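Long-range contacts in protein CT_858 (Chlamydia trachomatis, PDB 3DOR), which is the secreted chlamydial protease CPAF, which probably cleaves other proteins as a serine-type endopeptidase: residues B[109-114]-B[170-175]; B[86-91]-B[98-103]; B[163-168]-B[179-184]; B[259-264]-B[546-551]; B[82-87]-B[159-164]. All coordinates share one frame; numbering follows the deposited sequence.

Contact 1 (B[109-114]-B[170-175])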
# COMPACT_ATOMS: atom_id res chain seq x y z
N GLU B 109 10.94 -31.46 31.81
CA GLU B 109 10.09 -32.64 31.96
C GLU B 109 9.33 -33.20 30.77
O GLU B 109 9.34 -34.41 30.54
CB GLU B 109 9.08 -32.40 33.08
CG GLU B 109 9.67 -32.43 34.46
CD GLU B 109 8.60 -32.39 35.53
OE1 GLU B 109 7.68 -33.24 35.48
OE2 GLU B 109 8.68 -31.51 36.42
N ILE B 110 8.65 -32.33 30.04
CA ILE B 110 7.87 -32.76 28.88
C ILE B 110 8.75 -33.35 27.78
O ILE B 110 9.76 -32.77 27.41
CB ILE B 110 7.06 -31.58 28.31
CG1 ILE B 110 6.09 -31.08 29.39
CG2 ILE B 110 6.31 -32.01 27.05
CD1 ILE B 110 5.39 -29.78 29.07
N ARG B 111 8.37 -34.53 27.30
CA ARG B 111 9.11 -35.20 26.22
C ARG B 111 8.26 -35.31 24.97
O ARG B 111 7.02 -35.30 25.04
CB ARG B 111 9.49 -36.64 26.59
CG ARG B 111 10.32 -36.86 27.84
CD ARG B 111 10.78 -38.32 27.85
NE ARG B 111 10.88 -38.86 29.20
CZ ARG B 111 9.91 -39.52 29.82
NH1 ARG B 111 8.74 -39.73 29.23
NH2 ARG B 111 10.10 -39.96 31.05
N VAL B 112 8.92 -35.42 23.82
CA VAL B 112 8.21 -35.61 22.57
C VAL B 112 7.52 -36.96 22.77
O VAL B 112 8.14 -37.89 23.26
CB VAL B 112 9.18 -35.73 21.38
CG1 VAL B 112 8.48 -36.33 20.17
CG2 VAL B 112 9.75 -34.37 21.04
N GLY B 113 6.25 -37.06 22.40
CA GLY B 113 5.55 -38.32 22.57
C GLY B 113 4.55 -38.29 23.71
O GLY B 113 3.68 -39.17 23.79
N ASP B 114 4.67 -37.31 24.59
CA ASP B 114 3.76 -37.15 25.73
C ASP B 114 2.41 -36.75 25.17
O ASP B 114 2.33 -36.05 24.15
CB ASP B 114 4.22 -36.02 26.65
CG ASP B 114 5.44 -36.37 27.46
OD1 ASP B 114 6.06 -35.42 28.01
OD2 ASP B 114 5.79 -37.56 27.55
N ILE B 170 -0.05 -34.10 31.43
CA ILE B 170 0.33 -34.97 30.33
C ILE B 170 0.34 -36.44 30.75
O ILE B 170 0.32 -36.76 31.94
CB ILE B 170 1.75 -34.62 29.87
CG1 ILE B 170 2.73 -34.90 31.01
CG2 ILE B 170 1.81 -33.15 29.48
CD1 ILE B 170 4.18 -34.84 30.62
N ARG B 171 0.36 -37.33 29.77
CA ARG B 171 0.46 -38.75 30.06
C ARG B 171 1.64 -39.30 29.29
O ARG B 171 1.79 -39.04 28.10
CB ARG B 171 -0.81 -39.51 29.67
CG ARG B 171 -0.60 -41.03 29.79
CD ARG B 171 -1.87 -41.78 30.10
NE ARG B 171 -2.90 -41.52 29.11
CZ ARG B 171 -4.14 -41.17 29.42
NH1 ARG B 171 -4.49 -41.04 30.70
NH2 ARG B 171 -5.02 -40.92 28.45
N ARG B 172 2.48 -40.06 29.98
CA ARG B 172 3.65 -40.66 29.35
C ARG B 172 3.18 -41.83 28.51
O ARG B 172 2.09 -42.36 28.74
CB ARG B 172 4.62 -41.19 30.41
CG ARG B 172 5.11 -40.15 31.39
CD ARG B 172 5.79 -38.98 30.71
NE ARG B 172 6.63 -38.27 31.66
CZ ARG B 172 7.29 -37.15 31.39
NH1 ARG B 172 7.22 -36.60 30.18
NH2 ARG B 172 8.04 -36.59 32.34
N PRO B 173 3.99 -42.24 27.53
CA PRO B 173 3.57 -43.37 26.71
C PRO B 173 3.41 -44.66 27.51
O PRO B 173 2.63 -45.54 27.12
CB PRO B 173 4.66 -43.46 25.63
CG PRO B 173 5.83 -42.75 26.24
CD PRO B 173 5.21 -41.62 27.00
N PHE B 174 4.14 -44.80 28.61
CA PHE B 174 3.99 -46.00 29.42
C PHE B 174 2.78 -45.92 30.35
O PHE B 174 2.54 -46.83 31.14
CB PHE B 174 5.26 -46.30 30.23
CG PHE B 174 6.32 -47.02 29.42
CD1 PHE B 174 7.23 -46.31 28.66
CD2 PHE B 174 6.34 -48.40 29.37
CE1 PHE B 174 8.15 -46.98 27.85
CE2 PHE B 174 7.25 -49.08 28.57
CZ PHE B 174 8.16 -48.36 27.81
N GLY B 175 2.02 -44.83 30.25
CA GLY B 175 0.81 -44.72 31.05
C GLY B 175 0.71 -43.75 32.22
O GLY B 175 -0.38 -43.26 32.51
O HOH W 1 1.97 -40.79 25.42

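Contact 2 (B[86-91]-B[98-103])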
# COMPACT_ATOMS: atom_id res chain seq x y z
N LEU B 86 4.28 -20.26 24.69
CA LEU B 86 4.86 -21.42 25.37
C LEU B 86 5.60 -22.21 24.28
O LEU B 86 5.02 -22.55 23.25
CB LEU B 86 3.78 -22.27 26.02
CG LEU B 86 3.17 -21.59 27.26
CD1 LEU B 86 2.03 -22.42 27.84
CD2 LEU B 86 4.28 -21.38 28.29
N PRO B 87 6.89 -22.52 24.50
CA PRO B 87 7.77 -23.25 23.58
C PRO B 87 7.49 -24.72 23.29
O PRO B 87 8.40 -25.56 23.37
CB PRO B 87 9.15 -23.04 24.20
CG PRO B 87 8.83 -23.13 25.66
CD PRO B 87 7.58 -22.28 25.79
N TYR B 88 6.26 -25.04 22.93
CA TYR B 88 5.90 -26.42 22.60
C TYR B 88 5.07 -26.49 21.34
O TYR B 88 4.52 -25.49 20.88
CB TYR B 88 5.12 -27.05 23.75
CG TYR B 88 5.80 -26.90 25.07
CD1 TYR B 88 5.49 -25.83 25.92
CD2 TYR B 88 6.80 -27.79 25.46
CE1 TYR B 88 6.16 -25.66 27.13
CE2 TYR B 88 7.47 -27.62 26.67
CZ TYR B 88 7.15 -26.56 27.49
OH TYR B 88 7.85 -26.37 28.66
N THR B 89 5.00 -27.69 20.76
CA THR B 89 4.20 -27.89 19.57
C THR B 89 3.46 -29.21 19.70
O THR B 89 4.06 -30.26 19.96
CB THR B 89 5.07 -27.93 18.29
OG1 THR B 89 5.83 -26.72 18.19
CG2 THR B 89 4.17 -28.05 17.06
N VAL B 90 2.16 -29.16 19.52
CA VAL B 90 1.32 -30.34 19.62
C VAL B 90 0.74 -30.69 18.26
O VAL B 90 0.62 -29.83 17.38
CB VAL B 90 0.18 -30.10 20.64
CG1 VAL B 90 -0.86 -31.19 20.55
CG2 VAL B 90 0.77 -30.04 22.04
N GLN B 91 0.39 -31.96 18.07
CA GLN B 91 -0.22 -32.41 16.83
C GLN B 91 -1.31 -33.42 17.19
O GLN B 91 -1.09 -34.34 17.98
CB GLN B 91 0.83 -33.06 15.92
CG GLN B 91 0.36 -33.32 14.50
CD GLN B 91 1.50 -33.79 13.59
OE1 GLN B 91 1.34 -33.89 12.37
NE2 GLN B 91 2.65 -34.08 14.19
N PHE B 98 -3.94 -35.56 21.55
CA PHE B 98 -2.96 -34.52 21.28
C PHE B 98 -1.59 -34.91 21.80
O PHE B 98 -1.44 -35.26 22.97
CB PHE B 98 -3.40 -33.20 21.92
CG PHE B 98 -4.68 -32.66 21.35
CD1 PHE B 98 -5.90 -33.11 21.81
CD2 PHE B 98 -4.65 -31.71 20.34
CE1 PHE B 98 -7.09 -32.63 21.27
CE2 PHE B 98 -5.84 -31.22 19.78
CZ PHE B 98 -7.06 -31.69 20.25
N TYR B 99 -0.59 -34.87 20.92
CA TYR B 99 0.78 -35.23 21.30
C TYR B 99 1.79 -34.13 21.07
O TYR B 99 1.69 -33.37 20.10
CB TYR B 99 1.25 -36.46 20.52
CG TYR B 99 0.44 -37.70 20.76
CD1 TYR B 99 -0.68 -38.00 19.98
CD2 TYR B 99 0.78 -38.59 21.78
CE1 TYR B 99 -1.45 -39.14 20.22
CE2 TYR B 99 0.03 -39.73 22.03
CZ TYR B 99 -1.08 -40.00 21.25
OH TYR B 99 -1.84 -41.11 21.51
N PHE B 100 2.77 -34.04 21.97
CA PHE B 100 3.83 -33.05 21.83
C PHE B 100 4.77 -33.60 20.75
O PHE B 100 5.23 -34.74 20.84
CB PHE B 100 4.60 -32.90 23.15
CG PHE B 100 3.84 -32.14 24.22
CD1 PHE B 100 2.96 -32.81 25.07
CD2 PHE B 100 4.00 -30.77 24.36
CE1 PHE B 100 2.24 -32.11 26.03
CE2 PHE B 100 3.28 -30.07 25.33
CZ PHE B 100 2.40 -30.74 26.17
N VAL B 101 5.03 -32.80 19.71
CA VAL B 101 5.93 -33.23 18.64
C VAL B 101 7.18 -32.39 18.63
O VAL B 101 8.11 -32.65 17.85
CB VAL B 101 5.27 -33.16 17.25
CG1 VAL B 101 4.20 -34.22 17.13
CG2 VAL B 101 4.70 -31.76 17.01
N ASP B 102 7.23 -31.37 19.48
CA ASP B 102 8.42 -30.54 19.55
C ASP B 102 8.52 -29.75 20.85
O ASP B 102 7.52 -29.27 21.39
CB ASP B 102 8.48 -29.59 18.35
CG ASP B 102 9.90 -29.19 18.00
OD1 ASP B 102 10.84 -29.80 18.56
OD2 ASP B 102 10.07 -28.28 17.17
N ILE B 103 9.75 -29.65 21.35
CA ILE B 103 10.06 -28.94 22.58
C ILE B 103 11.14 -27.92 22.21
O ILE B 103 12.19 -28.29 21.69
CB ILE B 103 10.63 -29.90 23.65
CG1 ILE B 103 9.69 -31.10 23.85
CG2 ILE B 103 10.83 -29.15 24.96
CD1 ILE B 103 8.28 -30.73 24.23
O HOH W 2 8.18 -26.65 16.64

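Contact 3 (B[163-168]-B[179-184])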
# COMPACT_ATOMS: atom_id res chain seq x y z
N SER B 163 -1.08 -14.83 31.16
CA SER B 163 0.26 -14.67 31.69
C SER B 163 0.37 -15.47 32.97
O SER B 163 -0.63 -15.99 33.46
CB SER B 163 0.55 -13.20 32.00
OG SER B 163 -0.28 -12.74 33.06
N GLY B 164 1.58 -15.56 33.50
CA GLY B 164 1.78 -16.30 34.72
C GLY B 164 1.97 -17.78 34.45
O GLY B 164 2.13 -18.21 33.30
N ARG B 165 1.94 -18.57 35.52
CA ARG B 165 2.13 -20.00 35.38
C ARG B 165 0.83 -20.71 35.08
O ARG B 165 -0.25 -20.25 35.45
CB ARG B 165 2.77 -20.57 36.64
CG ARG B 165 4.19 -20.10 36.85
CD ARG B 165 4.74 -20.59 38.18
NE ARG B 165 4.02 -20.00 39.31
CZ ARG B 165 4.20 -20.36 40.58
NH1 ARG B 165 5.07 -21.31 40.88
NH2 ARG B 165 3.50 -19.76 41.54
N THR B 166 0.94 -21.85 34.40
CA THR B 166 -0.21 -22.66 34.05
C THR B 166 0.26 -24.11 34.10
O THR B 166 1.43 -24.40 33.85
CB THR B 166 -0.74 -22.31 32.63
OG1 THR B 166 -1.95 -23.03 32.38
CG2 THR B 166 0.30 -22.66 31.56
N THR B 167 -0.63 -25.03 34.45
CA THR B 167 -0.24 -26.42 34.55
C THR B 167 -0.70 -27.26 33.37
O THR B 167 -1.86 -27.22 32.98
CB THR B 167 -0.77 -27.04 35.85
OG1 THR B 167 -0.23 -26.33 36.96
CG2 THR B 167 -0.37 -28.51 35.95
N LEU B 168 0.23 -28.03 32.82
CA LEU B 168 -0.07 -28.90 31.70
C LEU B 168 -0.10 -30.33 32.21
O LEU B 168 0.90 -30.83 32.73
CB LEU B 168 1.01 -28.77 30.62
CG LEU B 168 1.32 -27.36 30.11
CD1 LEU B 168 2.43 -27.44 29.07
CD2 LEU B 168 0.07 -26.74 29.50
N GLU B 179 2.04 -33.66 36.04
CA GLU B 179 1.51 -32.30 35.96
C GLU B 179 2.72 -31.38 35.86
O GLU B 179 3.49 -31.27 36.81
CB GLU B 179 0.69 -31.95 37.19
CG GLU B 179 -0.45 -32.92 37.44
CD GLU B 179 -1.67 -32.23 38.01
OE1 GLU B 179 -1.52 -31.44 38.97
OE2 GLU B 179 -2.79 -32.49 37.51
N VAL B 180 2.89 -30.75 34.71
CA VAL B 180 4.03 -29.87 34.51
C VAL B 180 3.63 -28.41 34.57
O VAL B 180 2.91 -27.91 33.72
CB VAL B 180 4.72 -30.18 33.16
CG1 VAL B 180 5.97 -29.31 32.99
CG2 VAL B 180 5.10 -31.64 33.11
N ARG B 181 4.12 -27.74 35.61
CA ARG B 181 3.83 -26.33 35.81
C ARG B 181 4.78 -25.57 34.90
O ARG B 181 6.00 -25.72 34.97
CB ARG B 181 4.05 -25.95 37.28
CG ARG B 181 3.44 -24.61 37.70
CD ARG B 181 1.93 -24.58 37.49
NE ARG B 181 1.30 -23.39 38.08
CZ ARG B 181 0.03 -23.04 37.90
NH1 ARG B 181 -0.78 -23.79 37.15
NH2 ARG B 181 -0.45 -21.95 38.48
N VAL B 182 4.19 -24.76 34.03
CA VAL B 182 4.96 -23.97 33.08
C VAL B 182 4.59 -22.48 33.16
O VAL B 182 3.51 -22.13 33.63
CB VAL B 182 4.72 -24.52 31.65
CG1 VAL B 182 4.80 -23.42 30.63
CG2 VAL B 182 5.75 -25.60 31.35
N LYS B 183 5.49 -21.62 32.72
CA LYS B 183 5.22 -20.18 32.75
C LYS B 183 5.17 -19.53 31.37
O LYS B 183 6.10 -19.65 30.58
CB LYS B 183 6.28 -19.45 33.58
CG LYS B 183 6.01 -17.96 33.67
CD LYS B 183 7.12 -17.20 34.38
CE LYS B 183 6.73 -15.74 34.56
NZ LYS B 183 7.84 -14.90 35.09
N TRP B 184 4.07 -18.84 31.09
CA TRP B 184 3.92 -18.16 29.81
C TRP B 184 5.05 -17.16 29.59
O TRP B 184 5.48 -16.48 30.52
CB TRP B 184 2.61 -17.36 29.75
CG TRP B 184 1.36 -18.16 29.52
CD1 TRP B 184 0.42 -18.49 30.44
CD2 TRP B 184 0.90 -18.69 28.27
NE1 TRP B 184 -0.60 -19.19 29.85
CE2 TRP B 184 -0.33 -19.33 28.51
CE3 TRP B 184 1.41 -18.68 26.96
CZ2 TRP B 184 -1.06 -19.96 27.50
CZ3 TRP B 184 0.69 -19.31 25.96
CH2 TRP B 184 -0.54 -19.94 26.23

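Contact 4 (B[259-264]-B[546-551])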
# COMPACT_ATOMS: atom_id res chain seq x y z
N ASP B 259 11.42 -27.21 4.78
CA ASP B 259 11.63 -28.65 4.89
C ASP B 259 10.42 -29.47 5.32
O ASP B 259 10.35 -30.66 5.02
CB ASP B 259 12.80 -28.94 5.84
CG ASP B 259 14.15 -28.67 5.20
OD1 ASP B 259 15.17 -28.65 5.91
OD2 ASP B 259 14.19 -28.48 3.97
N GLY B 260 9.47 -28.86 6.01
CA GLY B 260 8.33 -29.66 6.43
C GLY B 260 8.75 -30.60 7.54
O GLY B 260 9.82 -30.42 8.15
N PHE B 261 7.96 -31.63 7.78
CA PHE B 261 8.24 -32.55 8.88
C PHE B 261 8.36 -34.01 8.51
O PHE B 261 8.52 -34.86 9.39
CB PHE B 261 7.16 -32.37 9.94
CG PHE B 261 5.76 -32.56 9.41
CD1 PHE B 261 5.23 -33.84 9.24
CD2 PHE B 261 4.98 -31.47 9.06
CE1 PHE B 261 3.95 -34.02 8.73
CE2 PHE B 261 3.70 -31.63 8.55
CZ PHE B 261 3.18 -32.92 8.39
N LEU B 262 8.28 -34.33 7.23
CA LEU B 262 8.38 -35.71 6.80
C LEU B 262 9.83 -36.19 6.59
O LEU B 262 10.65 -35.50 5.97
CB LEU B 262 7.61 -35.91 5.50
CG LEU B 262 6.13 -35.52 5.57
CD1 LEU B 262 5.52 -35.60 4.18
CD2 LEU B 262 5.40 -36.45 6.54
N PRO B 263 10.16 -37.36 7.15
CA PRO B 263 11.52 -37.90 6.99
C PRO B 263 11.70 -38.44 5.57
O PRO B 263 10.72 -38.64 4.86
CB PRO B 263 11.59 -38.99 8.07
CG PRO B 263 10.16 -39.38 8.30
CD PRO B 263 9.43 -38.07 8.21
N VAL B 264 12.94 -38.67 5.14
CA VAL B 264 13.18 -39.17 3.79
C VAL B 264 12.44 -40.48 3.58
O VAL B 264 12.34 -41.30 4.50
CB VAL B 264 14.69 -39.35 3.49
CG1 VAL B 264 15.41 -38.04 3.68
CG2 VAL B 264 15.29 -40.40 4.40
N LYS B 546 7.58 -38.96 15.82
CA LYS B 546 7.88 -38.24 14.59
C LYS B 546 8.46 -39.05 13.44
O LYS B 546 9.19 -38.51 12.61
CB LYS B 546 8.83 -37.08 14.91
CG LYS B 546 8.19 -36.05 15.80
CD LYS B 546 9.21 -35.35 16.68
CE LYS B 546 10.05 -34.36 15.93
NZ LYS B 546 10.80 -33.52 16.89
N GLY B 547 8.13 -40.34 13.38
CA GLY B 547 8.64 -41.18 12.31
C GLY B 547 7.74 -41.26 11.09
O GLY B 547 8.22 -41.45 9.98
N TYR B 548 6.43 -41.12 11.30
CA TYR B 548 5.45 -41.20 10.21
C TYR B 548 5.71 -42.40 9.31
O TYR B 548 5.49 -42.34 8.10
CB TYR B 548 5.49 -39.92 9.36
CG TYR B 548 5.31 -38.65 10.15
CD1 TYR B 548 6.40 -38.02 10.75
CD2 TYR B 548 4.04 -38.11 10.36
CE1 TYR B 548 6.24 -36.90 11.55
CE2 TYR B 548 3.85 -36.98 11.17
CZ TYR B 548 4.96 -36.39 11.76
OH TYR B 548 4.80 -35.31 12.60
N SER B 549 6.15 -43.50 9.90
CA SER B 549 6.45 -44.68 9.11
C SER B 549 5.20 -45.31 8.53
O SER B 549 5.24 -45.85 7.43
CB SER B 549 7.27 -45.71 9.92
OG SER B 549 6.53 -46.22 11.02
N GLU B 550 4.09 -45.25 9.25
CA GLU B 550 2.85 -45.82 8.73
C GLU B 550 2.37 -44.98 7.55
O GLU B 550 2.02 -45.51 6.49
CB GLU B 550 1.78 -45.89 9.81
CG GLU B 550 2.18 -46.72 11.01
CD GLU B 550 1.01 -47.08 11.91
OE1 GLU B 550 -0.03 -46.39 11.87
OE2 GLU B 550 1.14 -48.07 12.67
N TYR B 551 2.35 -43.67 7.73
CA TYR B 551 1.94 -42.75 6.68
C TYR B 551 2.84 -42.96 5.46
O TYR B 551 2.37 -43.22 4.35
CB TYR B 551 2.07 -41.31 7.18
CG TYR B 551 1.79 -40.24 6.15
CD1 TYR B 551 0.48 -39.85 5.86
CD2 TYR B 551 2.84 -39.59 5.48
CE1 TYR B 551 0.22 -38.83 4.94
CE2 TYR B 551 2.59 -38.57 4.56
CZ TYR B 551 1.28 -38.19 4.30
OH TYR B 551 1.02 -37.15 3.43
O HOH W 3 10.25 -36.21 11.35

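Contact 5 (B[82-87]-B[159-164])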
# COMPACT_ATOMS: atom_id res chain seq x y z
N GLU B 82 1.20 -6.89 22.94
CA GLU B 82 1.04 -7.85 24.03
C GLU B 82 0.91 -9.27 23.49
O GLU B 82 0.17 -9.51 22.53
CB GLU B 82 -0.20 -7.51 24.85
CG GLU B 82 -0.45 -8.49 25.98
CD GLU B 82 -1.66 -8.13 26.80
OE1 GLU B 82 -2.69 -7.78 26.19
OE2 GLU B 82 -1.58 -8.19 28.04
N SER B 83 1.63 -10.21 24.09
CA SER B 83 1.57 -11.60 23.64
C SER B 83 2.01 -12.60 24.70
O SER B 83 2.72 -12.25 25.65
CB SER B 83 2.42 -11.78 22.39
OG SER B 83 3.81 -11.72 22.71
N ALA B 84 1.60 -13.84 24.52
CA ALA B 84 1.94 -14.93 25.43
C ALA B 84 2.36 -16.12 24.57
O ALA B 84 1.72 -16.41 23.57
CB ALA B 84 0.74 -15.30 26.29
N TYR B 85 3.44 -16.79 24.96
CA TYR B 85 3.94 -17.91 24.18
C TYR B 85 4.57 -19.01 25.04
O TYR B 85 5.30 -18.71 25.98
CB TYR B 85 5.00 -17.40 23.20
CG TYR B 85 5.67 -18.48 22.38
CD1 TYR B 85 5.03 -19.07 21.29
CD2 TYR B 85 6.97 -18.90 22.68
CE1 TYR B 85 5.65 -20.05 20.51
CE2 TYR B 85 7.61 -19.88 21.91
CZ TYR B 85 6.94 -20.45 20.83
OH TYR B 85 7.57 -21.41 20.07
N LEU B 86 4.28 -20.26 24.69
CA LEU B 86 4.86 -21.42 25.37
C LEU B 86 5.60 -22.21 24.28
O LEU B 86 5.02 -22.55 23.25
CB LEU B 86 3.78 -22.27 26.02
CG LEU B 86 3.17 -21.59 27.26
CD1 LEU B 86 2.03 -22.42 27.84
CD2 LEU B 86 4.28 -21.38 28.29
N PRO B 87 6.89 -22.52 24.50
CA PRO B 87 7.77 -23.25 23.58
C PRO B 87 7.49 -24.72 23.29
O PRO B 87 8.40 -25.56 23.37
CB PRO B 87 9.15 -23.04 24.20
CG PRO B 87 8.83 -23.13 25.66
CD PRO B 87 7.58 -22.28 25.79
N HIS B 159 -6.61 -11.61 20.41
CA HIS B 159 -6.70 -12.63 21.44
C HIS B 159 -6.61 -11.99 22.81
O HIS B 159 -6.00 -10.94 22.97
CB HIS B 159 -5.54 -13.64 21.38
CG HIS B 159 -5.38 -14.33 20.07
ND1 HIS B 159 -6.41 -14.49 19.17
CD2 HIS B 159 -4.31 -14.96 19.52
CE1 HIS B 159 -5.99 -15.19 18.13
NE2 HIS B 159 -4.71 -15.49 18.32
N LYS B 160 -7.20 -12.64 23.81
CA LYS B 160 -7.07 -12.17 25.18
C LYS B 160 -5.72 -12.79 25.51
O LYS B 160 -5.50 -13.96 25.22
CB LYS B 160 -8.13 -12.79 26.09
CG LYS B 160 -9.54 -12.30 25.86
CD LYS B 160 -10.49 -12.96 26.85
CE LYS B 160 -11.90 -12.40 26.75
NZ LYS B 160 -12.83 -13.18 27.61
N VAL B 161 -4.80 -12.03 26.09
CA VAL B 161 -3.49 -12.58 26.40
C VAL B 161 -3.33 -12.98 27.87
O VAL B 161 -3.46 -12.15 28.77
CB VAL B 161 -2.37 -11.58 26.05
CG1 VAL B 161 -1.01 -12.20 26.34
CG2 VAL B 161 -2.47 -11.19 24.58
N PRO B 162 -3.04 -14.26 28.13
CA PRO B 162 -2.85 -14.76 29.49
C PRO B 162 -1.40 -14.52 29.91
O PRO B 162 -0.58 -14.08 29.11
CB PRO B 162 -3.15 -16.25 29.36
CG PRO B 162 -2.55 -16.56 28.01
CD PRO B 162 -3.04 -15.38 27.16
N SER B 163 -1.08 -14.83 31.16
CA SER B 163 0.26 -14.67 31.69
C SER B 163 0.37 -15.47 32.97
O SER B 163 -0.63 -15.99 33.46
CB SER B 163 0.55 -13.20 32.00
OG SER B 163 -0.28 -12.74 33.06
N GLY B 164 1.58 -15.56 33.50
CA GLY B 164 1.78 -16.30 34.72
C GLY B 164 1.97 -17.78 34.45
O GLY B 164 2.13 -18.21 33.30

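Contact 1 (B[109-114]-B[170-175])
The guanidinium of R172 reaches into the loop E109-D114 and carries most of this contact. Its chain starts away from that loop and folds back at chi2 (-57°), which brings NH1 and NH2 to the opposite segment. R172 NH1 and NH2 both grip E109 O end-on, each at 3.1 Å; the oxygen lies in the guanidinium plane, yet both donors approach from one face of the carbonyl rather than along a lone pair. R172 NH1 also faces the D114 carboxylate, forming a salt bridge to D114 OD1 (2.7 Å) and a hydrogen bond to D114 OD2 (3.1 Å), the latter on its syn side and fairly straight at 163°. The same carboxylate is held from within its own loop, R111 N donating to OD1 across the type II turn R111-D114. I170 CD1 closes the packing beneath, 3.3 Å from D114 OD1. The outer side is looser. The R111 guanidinium lies over one face of R172, their planes 32° apart, and is exposed. P173 comes no nearer D114 OD2 than 4.1 Å from its CD, and a water bridges G113 O to R171 O. A buried carboxylate is thus paired with R172, which probably favours its ionised form and offsets the nearness of the R111 guanidinium; this charge pairing ties the 109-114 loop to the end of strand 165-171.

Contact 2 (B[86-91]-B[98-103])
T89 faces two residues at once, V101 and D102, in a classic beta bulge. T89 O accepts from V101 N at 2.7 Å and only weakly from D102 N, while T89 N donates to D102 O at 3.0 Å. The register therefore shifts by one residue, and beyond the bulge Q91 and Y99 form a regular hydrogen-bonded pair. Y88, V90, F100 and I103 share one face of the sheet. There V90 CG2 sits over the F100 ring, 4.2 Å from its centroid and 16° off the normal, a CH-pi contact; the edge of F100 in turn points at the face of Y88 in an offset edge-to-face pair with planes at 83°. I103 CD1 meets the Y88 edge, 3.5 Å from Y88 CD2. The other face is more polar: a water links T89 OG1 with D102 OD2, and the extended Q91 chain brings NE2 within 3.3 Å of V101 CG1 on its way to a hydrogen bond with Y548. F100 also pairs through its backbone with G113 and D114, so strand 98-103 is held on both edges. The arrangement is that of a bulged antiparallel beta hairpin, here part of the curled sheet of the PDZ domain.

Contact 3 (B[163-168]-B[179-184])
W184 N is bonded to G164 O at 3.0 Å, and its side chain then runs past S163 and G164 toward T166. W184 CB lies 3.7 Å from G164 O and close to S163 CA. CG passes the same oxygen, and W184 CD1 comes to 3.3 Å from G164 O, so the carbonyl lies at the indole edge. W184 NE1 then packs against the methyl of T166, CG2, at 4.0 Å, and the six-membered ring continues toward A84 and L86 on strand 83-92. T166 turns OG1 anti to its own amide nitrogen (chi1 -174°), where it bonds D120. Farther along, T166 and V182 exchange two nearly straight bonds, T166 N to V182 O at 2.7 Å and V182 N to T166 O at 2.8 Å, and L168 and V180 repeat the pattern. On the face shared by R165, T167, R181 and K183, the R181 guanidinium lays one face over R165 O and the T166 backbone; its approach to T167 OG1 is doubtful. This is an antiparallel beta hairpin of the PDZ domain sheet.

Contact 4 (B[259-264]-B[546-551])
F261, L262 and P263 pack on Y548, the N-cap residue of helix 549-564, so that a loop preceding strand 268-271 is pressed against the start of this C-terminal helix. F261 CD1 rests 3.6 Å from Y548 CZ; the two rings meet obliquely, planes 40° apart and centroids 5.2 Å from each other. Over a face of the Y548 ring, near its rim, comes the branch CD2 of L262, which also touches Y551 in the first turn of the helix, 4.0 Å from Y551 CE2. P263 adds CD, near Y548 CD1, and CG, 3.3 Å from G547 O. The F261 ring reaches Y548 because its CG stands between the backbone N and the carbonyl carbon (chi1 56°). In the second shell, F261 lies nearly parallel to the ring of Y253, and the hydroxyl of Y548 is hydrogen-bonded to that of Y253, which probably anchors the hydroxyl end of the ring. L262 and Y551 share the apolar side chain of L460, on strand 457-461 of the mixed sheet, while R277 holds the L262 carbonyl and D542 accepts from Y551 N at the helix start. Across the contact the side chains meet through apolar groups, and one ordered water links the two backbones, donating to F261 O at 2.9 Å and to K546 O at 2.8 Å.

Contact 5 (B[82-87]-B[159-164])
Two flat groups of strand 83-92 and the residue before it, the E82 carboxylate and the peptide between S83 and A84, each offer a face to V161. V161 CB stands almost directly over the carboxylate carbon, 3.6 Å from E82 CD, with V161 CG2 displaced to the side of E82 CG and OE1, away from OE2. On its other branch V161 CG1 sits over the plane of the peptide, 3.5 Å from S83 C, and continues to A84 CB at 3.6 Å. E82 reaches this place fully extended, CG anti to the backbone N (chi1 179°), and its chain and that of V161 run past each other in opposite directions. A84 CB is further covered by P162, whose carbonyl O approaches to 3.3 Å and whose ring lies 3.9 Å away at CD. The backbone of strand 83-92 is engaged with other neighbours, A84 with R153 and S83 with V187. Van der Waals packing alone thus lays the loop leading to strand 165-171 across the first residues of a strand in the PDZ domain sheet.

Overall arrangement
Contacts 1, 2, 3 and 5 all lie in the PDZ domain and reach one curled antiparallel sheet, whereas contact 4 lies outside that sheet and is tied to it through side chains. Contacts 1 and 2 adjoin, their centres about 11 Å apart. I110 CD1 packs on L168 CD1 (3.8 Å), linking contact 1 to contact 3. Contacts 3 and 5 share S163 and G164, and L86, common to contacts 2 and 5, lies against V182 of contact 3. K546 ties contact 4 to two others: its NZ lies 3.0 Å from V101 O of contact 2, and its CD 3.7 Å from V112 CG1 of contact 1. Bound sulfates, probably from the crystallisation liquor, lie near P87 and K183.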